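Local coordinates for protein TRAP-type transporter, periplasmic component (Cupriavidus necator, PDB 4P8B) that binds (S)-2-acetolactate and, as the periplasmic solute-binding component of a TRAP-type transporter, probably delivers such a solute to its membrane partners for uptake, at residues A[117-120]-A[121-124]; A[164-167]-A[168-171]. All coordinates share one frame; numbering follows the deposited sequence.

Contact 1 (A[117-120]-A[121-124])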
HETATM    1  N   MSE A 117      -8.568 -10.778  -1.829  1.00  9.01           N
HETATM    2  CA  MSE A 117      -8.866 -10.644  -0.405  1.00  8.84           C
HETATM    3  C   MSE A 117     -10.234 -10.011  -0.159  1.00  9.95           C
HETATM    4  O   MSE A 117     -10.428  -8.830  -0.442  1.00 10.82           O
HETATM    5  CB  MSE A 117      -7.811  -9.757   0.249  1.00 10.24           C
HETATM    6  CG  MSE A 117      -6.407 -10.317   0.178  1.00 10.59           C
HETATM    7 SE   MSE A 117      -5.057  -9.171   0.924  0.85 10.20          SE
HETATM    8  CE  MSE A 117      -5.071  -7.770  -0.420  1.00 10.85           C
ATOM      9  N   PRO A 118     -11.177 -10.763   0.409  1.00  9.38           N
ATOM     10  CA  PRO A 118     -12.525 -10.190   0.588  1.00 13.15           C
ATOM     11  C   PRO A 118     -12.657  -9.153   1.700  1.00 15.55           C
ATOM     12  O   PRO A 118     -13.586  -8.344   1.663  1.00 17.90           O
ATOM     13  CB  PRO A 118     -13.390 -11.399   0.951  1.00 13.46           C
ATOM     14  CG  PRO A 118     -12.672 -12.568   0.416  1.00 17.98           C
ATOM     15  CD  PRO A 118     -11.190 -12.233   0.499  1.00 11.48           C
ATOM     16  N   ASP A 119     -11.766  -9.166   2.678  1.00 12.34           N
ATOM     17  CA  ASP A 119     -11.959  -8.353   3.867  1.00 13.41           C
ATOM     18  C   ASP A 119     -10.649  -8.246   4.666  1.00 12.89           C
ATOM     19  O   ASP A 119      -9.611  -8.781   4.261  1.00 11.06           O
ATOM     20  CB  ASP A 119     -13.105  -8.928   4.724  1.00 13.58           C
ATOM     21  CG  ASP A 119     -12.933 -10.407   5.039  1.00 13.87           C
ATOM     22  OD1 ASP A 119     -11.789 -10.885   5.196  1.00 13.99           O
ATOM     23  OD2 ASP A 119     -13.955 -11.106   5.190  1.00 17.50           O
ATOM     24  N   TYR A 120     -10.684  -7.527   5.786  1.00 10.83           N
ATOM     25  CA  TYR A 120      -9.493  -7.323   6.604  1.00 12.43           C
ATOM     26  C   TYR A 120      -8.994  -8.632   7.201  1.00 12.92           C
ATOM     27  O   TYR A 120      -7.791  -8.820   7.351  1.00 13.23           O
ATOM     28  CB  TYR A 120      -9.756  -6.278   7.704  1.00 14.47           C
ATOM     29  CG  TYR A 120     -10.029  -4.916   7.102  1.00 13.46           C
ATOM     30  CD1 TYR A 120      -8.999  -4.130   6.603  1.00 10.37           C
ATOM     31  CD2 TYR A 120     -11.328  -4.451   6.967  1.00 15.04           C
ATOM     32  CE1 TYR A 120      -9.254  -2.920   6.022  1.00 10.37           C
ATOM     33  CE2 TYR A 120     -11.601  -3.221   6.375  1.00 14.91           C
ATOM     34  CZ  TYR A 120     -10.556  -2.461   5.903  1.00 12.60           C
ATOM     35  OH  TYR A 120     -10.830  -1.238   5.304  1.00 13.67           O
ATOM     36  N   LYS A 121      -9.906  -9.537   7.537  1.00 12.77           N
ATOM     37  CA  LYS A 121      -9.524 -10.833   8.090  1.00 12.70           C
ATOM     38  C   LYS A 121      -8.656 -11.571   7.070  1.00 12.63           C
ATOM     39  O   LYS A 121      -7.725 -12.289   7.441  1.00 13.19           O
ATOM     40  CB  LYS A 121     -10.764 -11.644   8.455  1.00 17.23           C
ATOM     41  CG  LYS A 121     -10.510 -12.714   9.501  1.00 25.78           C
ATOM     42  CD  LYS A 121     -11.825 -13.225  10.112  1.00 30.23           C
ATOM     43  CE  LYS A 121     -11.572 -14.222  11.222  1.00 35.71           C
ATOM     44  NZ  LYS A 121     -12.846 -14.764  11.784  1.00 37.09           N
ATOM     45  N   ALA A 122      -8.936 -11.382   5.791  1.00 11.20           N
ATOM     46  CA  ALA A 122      -8.181 -12.037   4.730  1.00 12.05           C
ATOM     47  C   ALA A 122      -6.789 -11.453   4.619  1.00 10.93           C
ATOM     48  O   ALA A 122      -5.820 -12.192   4.468  1.00 11.48           O
ATOM     49  CB  ALA A 122      -8.926 -11.930   3.406  1.00 12.60           C
ATOM     50  N   LEU A 123      -6.669 -10.134   4.673  1.00  9.46           N
ATOM     51  CA  LEU A 123      -5.365  -9.520   4.625  1.00 11.01           C
ATOM     52  C   LEU A 123      -4.524  -9.970   5.819  1.00 12.81           C
ATOM     53  O   LEU A 123      -3.341 -10.324   5.676  1.00 11.11           O
ATOM     54  CB  LEU A 123      -5.536  -7.988   4.596  1.00 11.48           C
ATOM     55  CG  LEU A 123      -4.295  -7.100   4.670  1.00 12.12           C
ATOM     56  CD1 LEU A 123      -3.285  -7.477   3.627  1.00 13.81           C
ATOM     57  CD2 LEU A 123      -4.658  -5.624   4.542  1.00 13.88           C
ATOM     58  N   ASP A 124      -5.126  -9.967   7.006  1.00 11.82           N
ATOM     59  CA  ASP A 124      -4.408 -10.369   8.209  1.00 11.42           C
ATOM     60  C   ASP A 124      -3.986 -11.830   8.124  1.00 11.92           C
ATOM     61  O   ASP A 124      -2.938 -12.202   8.642  1.00 12.25           O
ATOM     62  CB  ASP A 124      -5.260 -10.124   9.462  1.00 10.91           C
ATOM     63  CG  ASP A 124      -5.390  -8.643   9.803  1.00 15.99           C
ATOM     64  OD1 ASP A 124      -4.530  -7.846   9.372  1.00 15.51           O
ATOM     65  OD2 ASP A 124      -6.334  -8.301  10.542  1.00 16.32           O
TER
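Asp-119 reaches forward from the N-cap position to Ala-122, the carboxylate oxygen OD1 taking the backbone N-H at 3.0 Å between OD1 and N, nearly along the C-O axis of the carboxylate. With chi1 at 53° the carboxylate is folded between the backbone N and the carbonyl carbon, which turns OD1 over the first turn of the helix, where the first amides lack the carbonyl four residues back that pairs with N-H groups deeper in a helix. A short acidic side chain suits this place, and its negative charge probably interacts favourably with the helix dipole. Asp-119 also gives its backbone O to Leu-123 N (3.3 Å) and, weakly, to Ala-122 N. The next carbonyl, Tyr-120 O, accepts a straighter bond from Asp-124 N at 2.9 Å, N-H...O 169°, and regular helix is under way.

The apolar contacts come from the residues leading into the cap. Selenomethionine Met-117, bent at chi3, crosses Leu-123 obliquely, its SE lying 3.6 Å from Leu-123 CD1. Met-117 CB is 4.0 Å from Ala-122 CB, and Pro-118 CD approaches the same methyl at 3.7 Å. The small Ala-122 side chain lets the incoming loop pass close to the helix.

Charge ties the turn to the C-terminal part of the chain: Asp-119 OD2 pairs with Arg-342 and Asp-124 OD1 with Arg-280. Helix 329-340 packs Ile-339 against Met-117, Pro-118 and Ala-122, while on strand 144-154 Phe-154 meets the Tyr-120 ring edge-to-face and Glu-151 touches Leu-123. The first turn of helix 120-127 thus touches both that strand and helix 329-340.

Contact 2 (A[164-167]-A[168-171])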
ATOM      1  N   ILE A 164     -19.249   4.198 -10.841  1.00 11.03           N
ATOM      2  CA  ILE A 164     -18.762   2.905 -11.313  1.00 11.06           C
ATOM      3  C   ILE A 164     -19.478   1.770 -10.576  1.00 11.57           C
ATOM      4  O   ILE A 164     -19.349   1.602  -9.354  1.00 11.86           O
ATOM      5  CB  ILE A 164     -17.244   2.775 -11.103  1.00 10.13           C
ATOM      6  CG1 ILE A 164     -16.500   3.846 -11.889  1.00 11.82           C
ATOM      7  CG2 ILE A 164     -16.768   1.378 -11.470  1.00 11.70           C
ATOM      8  CD1 ILE A 164     -14.977   3.777 -11.716  1.00 14.53           C
ATOM      9  N   ARG A 165     -20.296   1.018 -11.308  1.00 12.65           N
ATOM     10  CA  ARG A 165     -20.962  -0.147 -10.740  1.00 13.45           C
ATOM     11  C   ARG A 165     -20.582  -1.444 -11.444  1.00 14.15           C
ATOM     12  O   ARG A 165     -20.843  -2.520 -10.922  1.00 14.89           O
ATOM     13  CB  ARG A 165     -22.481   0.018 -10.823  1.00 14.62           C
ATOM     14  CG  ARG A 165     -23.072   1.216 -10.074  1.00 17.80           C
ATOM     15  CD  ARG A 165     -24.594   1.028  -9.813  1.00 18.68           C
ATOM     16  NE  ARG A 165     -24.763   0.002  -8.784  1.00 23.98           N
ATOM     17  CZ  ARG A 165     -24.832   0.251  -7.474  1.00 28.81           C
ATOM     18  NH1 ARG A 165     -24.847   1.500  -7.017  1.00 31.37           N
ATOM     19  NH2 ARG A 165     -24.909  -0.754  -6.607  1.00 28.16           N
ATOM     20  N   LYS A 166     -20.014  -1.358 -12.642  1.00 14.23           N
ATOM     21  CA  LYS A 166     -19.744  -2.551 -13.443  1.00 15.30           C
ATOM     22  C   LYS A 166     -18.584  -2.246 -14.377  1.00 14.97           C
ATOM     23  O   LYS A 166     -18.263  -1.075 -14.618  1.00 14.53           O
ATOM     24  CB  LYS A 166     -20.991  -2.959 -14.249  1.00 16.97           C
ATOM     25  CG  LYS A 166     -21.487  -1.879 -15.214  1.00 17.28           C
ATOM     26  CD  LYS A 166     -22.789  -2.292 -15.891  1.00 19.22           C
ATOM     27  CE  LYS A 166     -23.296  -1.231 -16.844  1.00 20.71           C
ATOM     28  NZ  LYS A 166     -23.679   0.020 -16.158  1.00 23.80           N
ATOM     29  N   PRO A 167     -17.927  -3.292 -14.901  1.00 15.91           N
ATOM     30  CA  PRO A 167     -16.707  -3.041 -15.672  1.00 17.03           C
ATOM     31  C   PRO A 167     -16.925  -2.087 -16.833  1.00 17.09           C
ATOM     32  O   PRO A 167     -16.064  -1.265 -17.146  1.00 17.51           O
ATOM     33  CB  PRO A 167     -16.327  -4.434 -16.165  1.00 19.38           C
ATOM     34  CG  PRO A 167     -16.786  -5.323 -15.078  1.00 19.67           C
ATOM     35  CD  PRO A 167     -18.094  -4.725 -14.604  1.00 17.31           C
ATOM     36  N   GLU A 168     -18.087  -2.162 -17.450  1.00 17.67           N
ATOM     37  CA  GLU A 168     -18.356  -1.349 -18.614  1.00 18.58           C
ATOM     38  C   GLU A 168     -18.265   0.153 -18.294  1.00 20.08           C
ATOM     39  O   GLU A 168     -17.907   0.964 -19.152  1.00 19.71           O
ATOM     40  CB  GLU A 168     -19.741  -1.715 -19.154  1.00 21.57           C
ATOM     41  CG  GLU A 168     -19.810  -3.087 -19.849  1.00 31.32           C
ATOM     42  CD  GLU A 168     -19.866  -4.317 -18.918  1.00 39.26           C
ATOM     43  OE1 GLU A 168     -20.136  -4.211 -17.698  1.00 24.16           O
ATOM     44  OE2 GLU A 168     -19.650  -5.434 -19.442  1.00 46.22           O
ATOM     45  N   ASP A 169     -18.566   0.524 -17.056  1.00 15.63           N
ATOM     46  CA  ASP A 169     -18.543   1.932 -16.661  1.00 15.79           C
ATOM     47  C   ASP A 169     -17.144   2.541 -16.703  1.00 15.60           C
ATOM     48  O   ASP A 169     -16.996   3.764 -16.748  1.00 14.63           O
ATOM     49  CB  ASP A 169     -19.094   2.091 -15.242  1.00 15.19           C
ATOM     50  CG  ASP A 169     -20.541   1.676 -15.119  1.00 16.76           C
ATOM     51  OD1 ASP A 169     -21.262   1.612 -16.148  1.00 18.71           O
ATOM     52  OD2 ASP A 169     -20.973   1.392 -13.984  1.00 14.41           O
ATOM     53  N   LEU A 170     -16.112   1.701 -16.663  1.00 13.55           N
ATOM     54  CA  LEU A 170     -14.748   2.200 -16.737  1.00 12.92           C
ATOM     55  C   LEU A 170     -14.234   2.420 -18.153  1.00 16.80           C
ATOM     56  O   LEU A 170     -13.094   2.871 -18.317  1.00 15.63           O
ATOM     57  CB  LEU A 170     -13.806   1.225 -16.044  1.00 14.57           C
ATOM     58  CG  LEU A 170     -13.908   1.148 -14.533  1.00 13.15           C
ATOM     59  CD1 LEU A 170     -14.746  -0.024 -14.088  1.00 21.33           C
ATOM     60  CD2 LEU A 170     -12.494   1.040 -13.936  1.00 20.40           C
ATOM     61  N   LYS A 171     -15.040   2.131 -19.169  1.00 15.89           N
ATOM     62  CA  LYS A 171     -14.532   2.156 -20.525  1.00 17.59           C
ATOM     63  C   LYS A 171     -14.004   3.546 -20.861  1.00 18.68           C
ATOM     64  O   LYS A 171     -14.703   4.545 -20.695  1.00 19.13           O
ATOM     65  CB  LYS A 171     -15.593   1.732 -21.540  1.00 22.65           C
ATOM     66  CG  LYS A 171     -15.033   1.651 -22.949  1.00 25.56           C
ATOM     67  CD  LYS A 171     -15.882   0.802 -23.869  1.00 35.88           C
ATOM     68  CE  LYS A 171     -17.145   1.526 -24.285  1.00 39.60           C
ATOM     69  NZ  LYS A 171     -17.381   1.426 -25.757  1.00 47.39           N
TER
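Asp-169 turns its carboxylate back onto the chain just before it and joins three nitrogens there. Asp-169 OD2 accepts from Arg-165 N at 2.8 Å, a nearly straight bond (168°) on its anti lone pair, and also from Lys-166 N at 3.2 Å, which comes from above the carboxylate plane. Asp-169 OD1 is met on its syn side by Lys-166 NZ at 2.9 Å, forming a salt bridge. The lysine chain begins between its backbone N and carbonyl carbon (chi1 60°); it crosses the aspartate at about a right angle, and the bend at chi4 (-65°) brings the ammonium to Asp-169 OD1. With both oxygens held, rotation of the carboxylate is probably restricted.

Backbone bonds set Asp-169 in place. Asp-169 N donates to Lys-166 O at 2.9 Å, and Leu-170 N donates to Pro-167 O at 3.0 Å, each three residues back as in a 3-10 turn. Pro-167 suits the start of this turn because its ring fixes phi near the helical value and it has no N-H to satisfy. The apolar part of the contact is Ile-164 CG2 on Leu-170 CD1 at 3.6 Å, the two chains crossing at about a right angle. Both residues are buried, and their branched aliphatic chains suit a place against Phe-312.

Further out, Phe-312 of helix 306-315 touches Ile-164, Pro-167 and Leu-170, and Ile-164 O accepts from Thr-235. Arg-165 turns its guanidinium elsewhere, to salt bridges with Glu-308 and Glu-163. The motif is a short 3-10 turn, entered through a proline and bonded back by an aspartate, within the connection between strands 156-159 and 174-177 of the solute-binding protein fold.

In the fold
Contact 1 comes first along the chain, at the start of helix 120-127, and closes before contact 2 opens in the connection between strands 156-159 and 174-177. Their centres lie 24 Å apart and their nearest atoms about 16 Å, so the two do not touch. Contact 1 packs against strand 144-154, an outermost strand of the five-stranded sheet, whereas contact 2 adjoins strand 156-159 of the four-stranded sheet. Both contacts also meet C-terminal helices, 329-340 and 306-315 respectively. No residue of either belongs to the acetolactate pocket; the Met-117 side chain is about 13 Å from the ligand and that of Leu-170 about 12 Å from the side chain of Arg-176, which binds it, consistent with a structural place in the scaffold.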